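Local structure of JamJ (Lyngbya majuscula, 5DOZ) at residues A[27-32]-A[36-41]; A[117-122]-A[279-284]. The protein binds NADPH as the enoyl reductase domain of a polyketide synthase and is probably concerned with forming a cyclopropane ring. All coordinates share one frame; numbering follows the deposited sequence.

Overall arrangement
Contact 1 lies in the mixed sheet of what is probably the GroES-like, substrate-side part of a medium-chain reductase, at the surface, where the loop 27-32 folds back over the outset of strand 37-45. Contact 2 joins the same curled sheet, at 117-122, to helix 277-283, which follows the last strand of the parallel, Rossmann-type sheet. Their centres are 18 Å apart, yet they meet through side chains: V37 CG1 lies 3.9 Å from L120 CD1, and V39 CG2 is 4.0 Å from L120 CD2. Contact 2 includes F281, whose side chain is about 10 Å from the bound NADPH.

Contact 1: A[27-32]-A[36-41]; sequences LENQVP and EVKVQI
K38 extends from the start of strand 37-45 and puts its ammonium group against the loop 27-32, where two oxygens and a water receive it. The shorter bond, 2.6 Å from K38 NZ to N29 OD1, comes in from above the amide plane, 35° out of it, and not along a lone pair. The second joins K38 NZ to the backbone oxygen Q30 O at 3.0 Å, with a C=O...N angle of 151°. A water accepts from both N29 ND2 and K38 NZ, so both ends of the N29 amide are tied to the lysine.

Nearer the strand, P32 CG packs 3.9 Å from K38 CB; P32 CB also rests 3.6 Å from E36 O. A proline suits this place because its compact ring offers carbon to the aliphatic stem of the lysine and to the backbone of E36.

With CG anti to the backbone N (chi1 -170°) and every later torsion extended, the K38 chain carries its NZ to the loop. Further out, F112 makes a cation-pi contact with K38, and E36 OE1 accepts from the backbone N of G33, bracing the turn itself. A lysine thus serves both as spacer and as charge: its positive end probably polarises the Q30 carbonyl and the N29 amide, drawing an otherwise irregular loop onto the sheet.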
ATOM      1  N   LEU A  27     -19.566   9.895  15.686  1.00 38.36           N
ATOM      2  CA  LEU A  27     -19.837   8.594  15.074  1.00 37.46           C
ATOM      3  C   LEU A  27     -20.826   7.819  15.925  1.00 38.52           C
ATOM      4  O   LEU A  27     -20.562   7.547  17.095  1.00 39.46           O
ATOM      5  CB  LEU A  27     -18.543   7.787  14.895  1.00 35.90           C
ATOM      6  CG  LEU A  27     -18.628   6.303  14.504  1.00 34.85           C
ATOM      7  CD1 LEU A  27     -19.062   6.120  13.056  1.00 34.08           C
ATOM      8  CD2 LEU A  27     -17.294   5.611  14.756  1.00 33.86           C
ATOM      9  N   GLU A  28     -21.966   7.471  15.338  1.00 39.30           N
ATOM     10  CA  GLU A  28     -22.974   6.716  16.074  1.00 40.39           C
ATOM     11  C   GLU A  28     -22.637   5.231  16.148  1.00 39.54           C
ATOM     12  O   GLU A  28     -22.099   4.651  15.198  1.00 38.13           O
ATOM     13  CB  GLU A  28     -24.393   6.954  15.537  1.00 41.97           C
ATOM     14  CG  GLU A  28     -24.547   6.979  14.024  1.00 42.02           C
ATOM     15  CD  GLU A  28     -25.695   7.869  13.569  1.00 43.35           C
ATOM     16  OE1 GLU A  28     -26.446   8.375  14.432  1.00 44.73           O
ATOM     17  OE2 GLU A  28     -25.848   8.069  12.344  1.00 43.38           O
ATOM     18  N   ASN A  29     -22.951   4.634  17.292  1.00 39.91           N
ATOM     19  CA  ASN A  29     -22.675   3.228  17.532  1.00 39.88           C
ATOM     20  C   ASN A  29     -23.317   2.330  16.479  1.00 39.66           C
ATOM     21  O   ASN A  29     -24.434   2.588  16.019  1.00 40.34           O
ATOM     22  CB  ASN A  29     -23.144   2.818  18.928  1.00 40.79           C
ATOM     23  CG  ASN A  29     -22.469   1.554  19.414  1.00 40.65           C
ATOM     24  OD1 ASN A  29     -21.240   1.484  19.484  1.00 39.99           O
ATOM     25  ND2 ASN A  29     -23.267   0.543  19.744  1.00 40.72           N
ATOM     26  N   GLN A  30     -22.590   1.290  16.090  1.00 38.48           N
ATOM     27  CA  GLN A  30     -23.091   0.312  15.138  1.00 38.26           C
ATOM     28  C   GLN A  30     -22.855  -1.076  15.720  1.00 36.98           C
ATOM     29  O   GLN A  30     -21.854  -1.311  16.400  1.00 36.64           O
ATOM     30  CB  GLN A  30     -22.389   0.465  13.785  1.00 38.73           C
ATOM     31  CG  GLN A  30     -23.191  -0.045  12.591  1.00 40.67           C
ATOM     32  CD  GLN A  30     -23.997   1.044  11.900  1.00 41.92           C
ATOM     33  OE1 GLN A  30     -23.478   2.120  11.595  1.00 42.77           O
ATOM     34  NE2 GLN A  30     -25.273   0.766  11.641  1.00 42.61           N
ATOM     35  N   VAL A  31     -23.785  -1.987  15.453  1.00 35.97           N
ATOM     36  CA  VAL A  31     -23.740  -3.334  16.010  1.00 34.60           C
ATOM     37  C   VAL A  31     -23.359  -4.306  14.897  1.00 32.69           C
ATOM     38  O   VAL A  31     -23.903  -4.221  13.792  1.00 32.36           O
ATOM     39  CB  VAL A  31     -25.097  -3.726  16.657  1.00 35.68           C
ATOM     40  CG1 VAL A  31     -25.035  -5.110  17.292  1.00 35.61           C
ATOM     41  CG2 VAL A  31     -25.506  -2.699  17.704  1.00 36.70           C
ATOM     42  N   PRO A  32     -22.404  -5.216  15.171  1.00 31.34           N
ATOM     43  CA  PRO A  32     -22.035  -6.189  14.145  1.00 30.24           C
ATOM     44  C   PRO A  32     -23.166  -7.190  13.924  1.00 30.49           C
ATOM     45  O   PRO A  32     -23.585  -7.873  14.865  1.00 29.94           O
ATOM     46  CB  PRO A  32     -20.798  -6.879  14.734  1.00 29.96           C
ATOM     47  CG  PRO A  32     -20.921  -6.694  16.212  1.00 30.58           C
ATOM     48  CD  PRO A  32     -21.599  -5.369  16.400  1.00 31.05           C
ATOM     49  N   GLU A  36     -20.343 -10.369  10.586  1.00 28.36           N
ATOM     50  CA  GLU A  36     -19.669  -9.083  10.769  1.00 27.84           C
ATOM     51  C   GLU A  36     -18.894  -9.019  12.069  1.00 27.75           C
ATOM     52  O   GLU A  36     -19.249  -9.673  13.056  1.00 28.34           O
ATOM     53  CB  GLU A  36     -20.664  -7.919  10.682  1.00 28.24           C
ATOM     54  CG  GLU A  36     -21.248  -7.696   9.290  1.00 28.78           C
ATOM     55  CD  GLU A  36     -22.141  -6.465   9.202  1.00 29.37           C
ATOM     56  OE1 GLU A  36     -23.010  -6.272  10.082  1.00 29.91           O
ATOM     57  OE2 GLU A  36     -21.976  -5.682   8.240  1.00 29.74           O
ATOM     58  N   VAL A  37     -17.823  -8.231  12.056  1.00 26.74           N
ATOM     59  CA  VAL A  37     -16.975  -8.039  13.222  1.00 26.11           C
ATOM     60  C   VAL A  37     -16.864  -6.543  13.513  1.00 25.45           C
ATOM     61  O   VAL A  37     -16.728  -5.729  12.591  1.00 24.70           O
ATOM     62  CB  VAL A  37     -15.568  -8.637  13.003  1.00 26.44           C
ATOM     63  CG1 VAL A  37     -14.721  -8.522  14.264  1.00 26.38           C
ATOM     64  CG2 VAL A  37     -15.665 -10.097  12.579  1.00 26.90           C
ATOM     65  N   LYS A  38     -16.951  -6.191  14.794  1.00 25.24           N
ATOM     66  CA  LYS A  38     -16.720  -4.825  15.245  1.00 24.76           C
ATOM     67  C   LYS A  38     -15.301  -4.721  15.809  1.00 24.34           C
ATOM     68  O   LYS A  38     -14.923  -5.478  16.706  1.00 24.68           O
ATOM     69  CB  LYS A  38     -17.751  -4.423  16.303  1.00 25.45           C
ATOM     70  CG  LYS A  38     -17.738  -2.945  16.663  1.00 25.79           C
ATOM     71  CD  LYS A  38     -18.905  -2.580  17.566  1.00 26.94           C
ATOM     72  CE  LYS A  38     -18.843  -1.117  17.994  1.00 27.88           C
ATOM     73  NZ  LYS A  38     -20.078  -0.701  18.725  1.00 28.96           N
ATOM     74  N   VAL A  39     -14.523  -3.784  15.275  1.00 23.44           N
ATOM     75  CA  VAL A  39     -13.131  -3.608  15.694  1.00 23.17           C
ATOM     76  C   VAL A  39     -12.891  -2.214  16.252  1.00 22.77           C
ATOM     77  O   VAL A  39     -13.254  -1.222  15.624  1.00 22.25           O
ATOM     78  CB  VAL A  39     -12.145  -3.865  14.524  1.00 22.72           C
ATOM     79  CG1 VAL A  39     -10.705  -3.692  14.989  1.00 22.81           C
ATOM     80  CG2 VAL A  39     -12.363  -5.247  13.926  1.00 22.60           C
ATOM     81  N   GLN A  40     -12.279  -2.146  17.433  1.00 23.34           N
ATOM     82  CA  GLN A  40     -11.854  -0.870  18.018  1.00 23.29           C
ATOM     83  C   GLN A  40     -10.528  -0.449  17.388  1.00 22.83           C
ATOM     84  O   GLN A  40      -9.501  -1.108  17.583  1.00 23.15           O
ATOM     85  CB  GLN A  40     -11.724  -0.986  19.540  1.00 24.41           C
ATOM     86  CG  GLN A  40     -11.012   0.189  20.207  1.00 25.12           C
ATOM     87  CD  GLN A  40     -10.594  -0.114  21.633  1.00 26.57           C
ATOM     88  OE1 GLN A  40     -11.158  -1.002  22.287  1.00 27.35           O
ATOM     89  NE2 GLN A  40      -9.606   0.627  22.132  1.00 26.94           N
ATOM     90  N   ILE A  41     -10.560   0.646  16.634  1.00 22.11           N
ATOM     91  CA  ILE A  41      -9.398   1.121  15.883  1.00 21.73           C
ATOM     92  C   ILE A  41      -8.369   1.779  16.800  1.00 22.20           C
ATOM     93  O   ILE A  41      -8.714   2.624  17.627  1.00 22.56           O
ATOM     94  CB  ILE A  41      -9.812   2.117  14.770  1.00 21.23           C
ATOM     95  CG1 ILE A  41     -10.785   1.466  13.773  1.00 20.68           C
ATOM     96  CG2 ILE A  41      -8.591   2.687  14.060  1.00 20.99           C
ATOM     97  CD1 ILE A  41     -10.198   0.358  12.914  1.00 20.58           C
TER
HETATM   98  O   HOH W   1     -22.297  -1.976  20.327  1.00 58.13           O

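Contact 2: A[117-122]-A[279-284]; sequences PNNLVA and EEFNRD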
ATOM      1  N   PRO A 117     -14.954 -10.641   8.505  1.00 25.51           N
ATOM      2  CA  PRO A 117     -13.819 -11.378   9.063  1.00 25.28           C
ATOM      3  C   PRO A 117     -12.771 -11.745   8.009  1.00 25.20           C
ATOM      4  O   PRO A 117     -11.681 -12.190   8.363  1.00 25.33           O
ATOM      5  CB  PRO A 117     -14.464 -12.650   9.626  1.00 25.24           C
ATOM      6  CG  PRO A 117     -15.736 -12.801   8.873  1.00 25.68           C
ATOM      7  CD  PRO A 117     -16.213 -11.397   8.634  1.00 25.45           C
ATOM      8  N   ASN A 118     -13.104 -11.573   6.731  1.00 25.36           N
ATOM      9  CA  ASN A 118     -12.155 -11.813   5.632  1.00 25.34           C
ATOM     10  C   ASN A 118     -11.220 -10.619   5.420  1.00 25.27           C
ATOM     11  O   ASN A 118     -10.207 -10.721   4.722  1.00 25.43           O
ATOM     12  CB  ASN A 118     -12.898 -12.141   4.327  1.00 25.71           C
ATOM     13  CG  ASN A 118     -13.520 -13.541   4.326  1.00 26.06           C
ATOM     14  OD1 ASN A 118     -12.874 -14.532   4.677  1.00 26.28           O
ATOM     15  ND2 ASN A 118     -14.770 -13.627   3.898  1.00 26.04           N
ATOM     16  N   ASN A 119     -11.564  -9.489   6.033  1.00 25.27           N
ATOM     17  CA  ASN A 119     -10.725  -8.298   5.998  1.00 25.37           C
ATOM     18  C   ASN A 119      -9.771  -8.191   7.191  1.00 25.61           C
ATOM     19  O   ASN A 119      -9.106  -7.173   7.376  1.00 25.53           O
ATOM     20  CB  ASN A 119     -11.596  -7.045   5.863  1.00 25.37           C
ATOM     21  CG  ASN A 119     -12.222  -6.923   4.485  1.00 25.55           C
ATOM     22  OD1 ASN A 119     -13.149  -7.660   4.139  1.00 25.69           O
ATOM     23  ND2 ASN A 119     -11.705  -6.001   3.681  1.00 25.46           N
ATOM     24  N   LEU A 120      -9.684  -9.261   7.976  1.00 26.02           N
ATOM     25  CA  LEU A 120      -8.871  -9.262   9.193  1.00 26.61           C
ATOM     26  C   LEU A 120      -7.809 -10.352   9.184  1.00 27.03           C
ATOM     27  O   LEU A 120      -8.056 -11.472   8.746  1.00 26.84           O
ATOM     28  CB  LEU A 120      -9.759  -9.450  10.431  1.00 26.45           C
ATOM     29  CG  LEU A 120     -10.925  -8.491  10.690  1.00 26.26           C
ATOM     30  CD1 LEU A 120     -11.716  -8.982  11.892  1.00 26.52           C
ATOM     31  CD2 LEU A 120     -10.434  -7.070  10.927  1.00 26.11           C
ATOM     32  N   VAL A 121      -6.624 -10.018   9.680  1.00 27.48           N
ATOM     33  CA  VAL A 121      -5.603 -11.029   9.936  1.00 28.03           C
ATOM     34  C   VAL A 121      -5.075 -10.842  11.352  1.00 28.33           C
ATOM     35  O   VAL A 121      -5.217  -9.764  11.934  1.00 27.98           O
ATOM     36  CB  VAL A 121      -4.451 -11.012   8.891  1.00 28.17           C
ATOM     37  CG1 VAL A 121      -4.965 -11.355   7.501  1.00 27.89           C
ATOM     38  CG2 VAL A 121      -3.730  -9.673   8.875  1.00 28.22           C
ATOM     39  N   ALA A 122      -4.490 -11.898  11.908  1.00 29.11           N
ATOM     40  CA  ALA A 122      -3.913 -11.846  13.252  1.00 29.95           C
ATOM     41  C   ALA A 122      -2.661 -10.986  13.264  1.00 30.53           C
ATOM     42  O   ALA A 122      -1.837 -11.073  12.353  1.00 30.53           O
ATOM     43  CB  ALA A 122      -3.592 -13.250  13.746  1.00 30.24           C
ATOM     44  N   GLU A 279      -9.451  -4.642  -5.477  1.00 30.21           N
ATOM     45  CA  GLU A 279     -10.162  -5.219  -6.618  1.00 32.14           C
ATOM     46  C   GLU A 279      -9.901  -6.729  -6.695  1.00 32.47           C
ATOM     47  O   GLU A 279     -10.807  -7.501  -7.015  1.00 32.83           O
ATOM     48  CB  GLU A 279      -9.748  -4.500  -7.913  1.00 33.52           C
ATOM     49  CG  GLU A 279     -10.198  -5.122  -9.226  1.00 36.18           C
ATOM     50  CD  GLU A 279      -9.637  -4.397 -10.450  1.00 38.36           C
ATOM     51  OE1 GLU A 279      -9.482  -3.155 -10.412  1.00 39.08           O
ATOM     52  OE2 GLU A 279      -9.350  -5.066 -11.468  1.00 39.92           O
ATOM     53  N   GLU A 280      -8.670  -7.141  -6.382  1.00 32.34           N
ATOM     54  CA  GLU A 280      -8.306  -8.564  -6.336  1.00 32.41           C
ATOM     55  C   GLU A 280      -8.976  -9.321  -5.184  1.00 32.12           C
ATOM     56  O   GLU A 280      -9.303 -10.505  -5.314  1.00 32.53           O
ATOM     57  CB  GLU A 280      -6.781  -8.745  -6.288  1.00 32.48           C
ATOM     58  CG  GLU A 280      -6.037  -8.239  -7.521  1.00 33.15           C
ATOM     59  CD  GLU A 280      -6.593  -8.779  -8.834  1.00 34.29           C
ATOM     60  OE1 GLU A 280      -7.160  -9.894  -8.853  1.00 34.84           O
ATOM     61  OE2 GLU A 280      -6.458  -8.087  -9.861  1.00 34.86           O
ATOM     62  N   PHE A 281      -9.173  -8.640  -4.058  1.00 31.30           N
ATOM     63  CA  PHE A 281      -9.925  -9.209  -2.943  1.00 31.28           C
ATOM     64  C   PHE A 281     -11.413  -9.341  -3.293  1.00 32.41           C
ATOM     65  O   PHE A 281     -12.060 -10.311  -2.901  1.00 32.68           O
ATOM     66  CB  PHE A 281      -9.715  -8.391  -1.667  1.00 30.15           C
ATOM     67  CG  PHE A 281     -10.687  -8.714  -0.569  1.00 29.90           C
ATOM     68  CD1 PHE A 281     -10.495  -9.823   0.246  1.00 29.77           C
ATOM     69  CD2 PHE A 281     -11.797  -7.906  -0.349  1.00 29.90           C
ATOM     70  CE1 PHE A 281     -11.395 -10.118   1.259  1.00 29.75           C
ATOM     71  CE2 PHE A 281     -12.702  -8.201   0.658  1.00 29.81           C
ATOM     72  CZ  PHE A 281     -12.500  -9.311   1.462  1.00 29.58           C
ATOM     73  N   ASN A 282     -11.941  -8.366  -4.034  1.00 33.40           N
ATOM     74  CA  ASN A 282     -13.302  -8.430  -4.583  1.00 34.84           C
ATOM     75  C   ASN A 282     -13.593  -9.717  -5.349  1.00 36.24           C
ATOM     76  O   ASN A 282     -14.687 -10.275  -5.242  1.00 36.72           O
ATOM     77  CB  ASN A 282     -13.568  -7.239  -5.509  1.00 35.19           C
ATOM     78  CG  ASN A 282     -14.439  -6.177  -4.871  1.00 35.63           C
ATOM     79  OD1 ASN A 282     -15.403  -6.485  -4.164  1.00 36.17           O
ATOM     80  ND2 ASN A 282     -14.115  -4.912  -5.136  1.00 35.09           N
ATOM     81  N   ARG A 283     -12.614 -10.171  -6.131  1.00 36.81           N
ATOM     82  CA  ARG A 283     -12.742 -11.404  -6.906  1.00 38.12           C
ATOM     83  C   ARG A 283     -12.475 -12.660  -6.074  1.00 37.96           C
ATOM     84  O   ARG A 283     -13.093 -13.697  -6.301  1.00 39.02           O
ATOM     85  CB  ARG A 283     -11.826 -11.368  -8.132  1.00 38.72           C
ATOM     86  CG  ARG A 283     -12.330 -10.455  -9.241  1.00 40.59           C
ATOM     87  CD  ARG A 283     -11.449 -10.532 -10.481  1.00 41.64           C
ATOM     88  NE  ARG A 283     -10.280  -9.663 -10.385  1.00 41.61           N
ATOM     89  CZ  ARG A 283     -10.123  -8.525 -11.061  1.00 42.89           C
ATOM     90  NH1 ARG A 283     -11.063  -8.101 -11.902  1.00 43.61           N
ATOM     91  NH2 ARG A 283      -9.015  -7.808 -10.900  1.00 42.23           N
ATOM     92  N   ASP A 284     -11.554 -12.558  -5.118  1.00 37.21           N
ATOM     93  CA  ASP A 284     -11.197 -13.672  -4.242  1.00 36.85           C
ATOM     94  C   ASP A 284     -11.118 -13.179  -2.796  1.00 35.72           C
ATOM     95  O   ASP A 284     -10.134 -12.550  -2.399  1.00 34.54           O
ATOM     96  CB  ASP A 284      -9.866 -14.304  -4.694  1.00 37.34           C
ATOM     97  CG  ASP A 284      -9.351 -15.374  -3.730  1.00 38.10           C
ATOM     98  OD1 ASP A 284     -10.129 -15.872  -2.884  1.00 37.93           O
ATOM     99  OD2 ASP A 284      -8.150 -15.720  -3.819  1.00 38.83           O
TER
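F281, on helix 277-283, directs the far end of its ring at the turn before strand 120-122, and van der Waals contacts with N118 and N119, two of them from oxygens, make up the meeting. At the ring edge, in its plane, N118 CB sits 4.0 Å from F281 CE1. The backbone oxygen N118 O comes within 3.7 Å of F281 CE1. The ring reaches across because CG is anti to the backbone N (chi1 167°), which carries it out from the helix.

The side-chain amide in the contact belongs to N119. Its OD1 lies 3.2 Å from F281 CZ, with the amide and ring planes 75° apart. The other end of this amide is fixed from behind, for ND2 donates to I103 O on the neighbouring strand, a bond that settles which way the amide is turned. Asparagine suits a buried turn position of this kind, being short and able to satisfy a backbone carbonyl. A leucine here would probably leave I103 O without its side-chain donor and lose the oxygen set against the ring of F281.

Charged pairs lie along the helix itself: R283 NH2 bridges E279 OE2 and E280 OE2, each at 2.8 Å. The E280 oxygen lies in the guanidinium plane, whereas that of E279 is tilted from it.

Y288 stacks with F281 and also touches N119, so an aromatic pair from consecutive helices borders the turn. The chemistry implies a junction held by dispersion and close van der Waals fit, with the N119 amide oriented by its bond to I103 O.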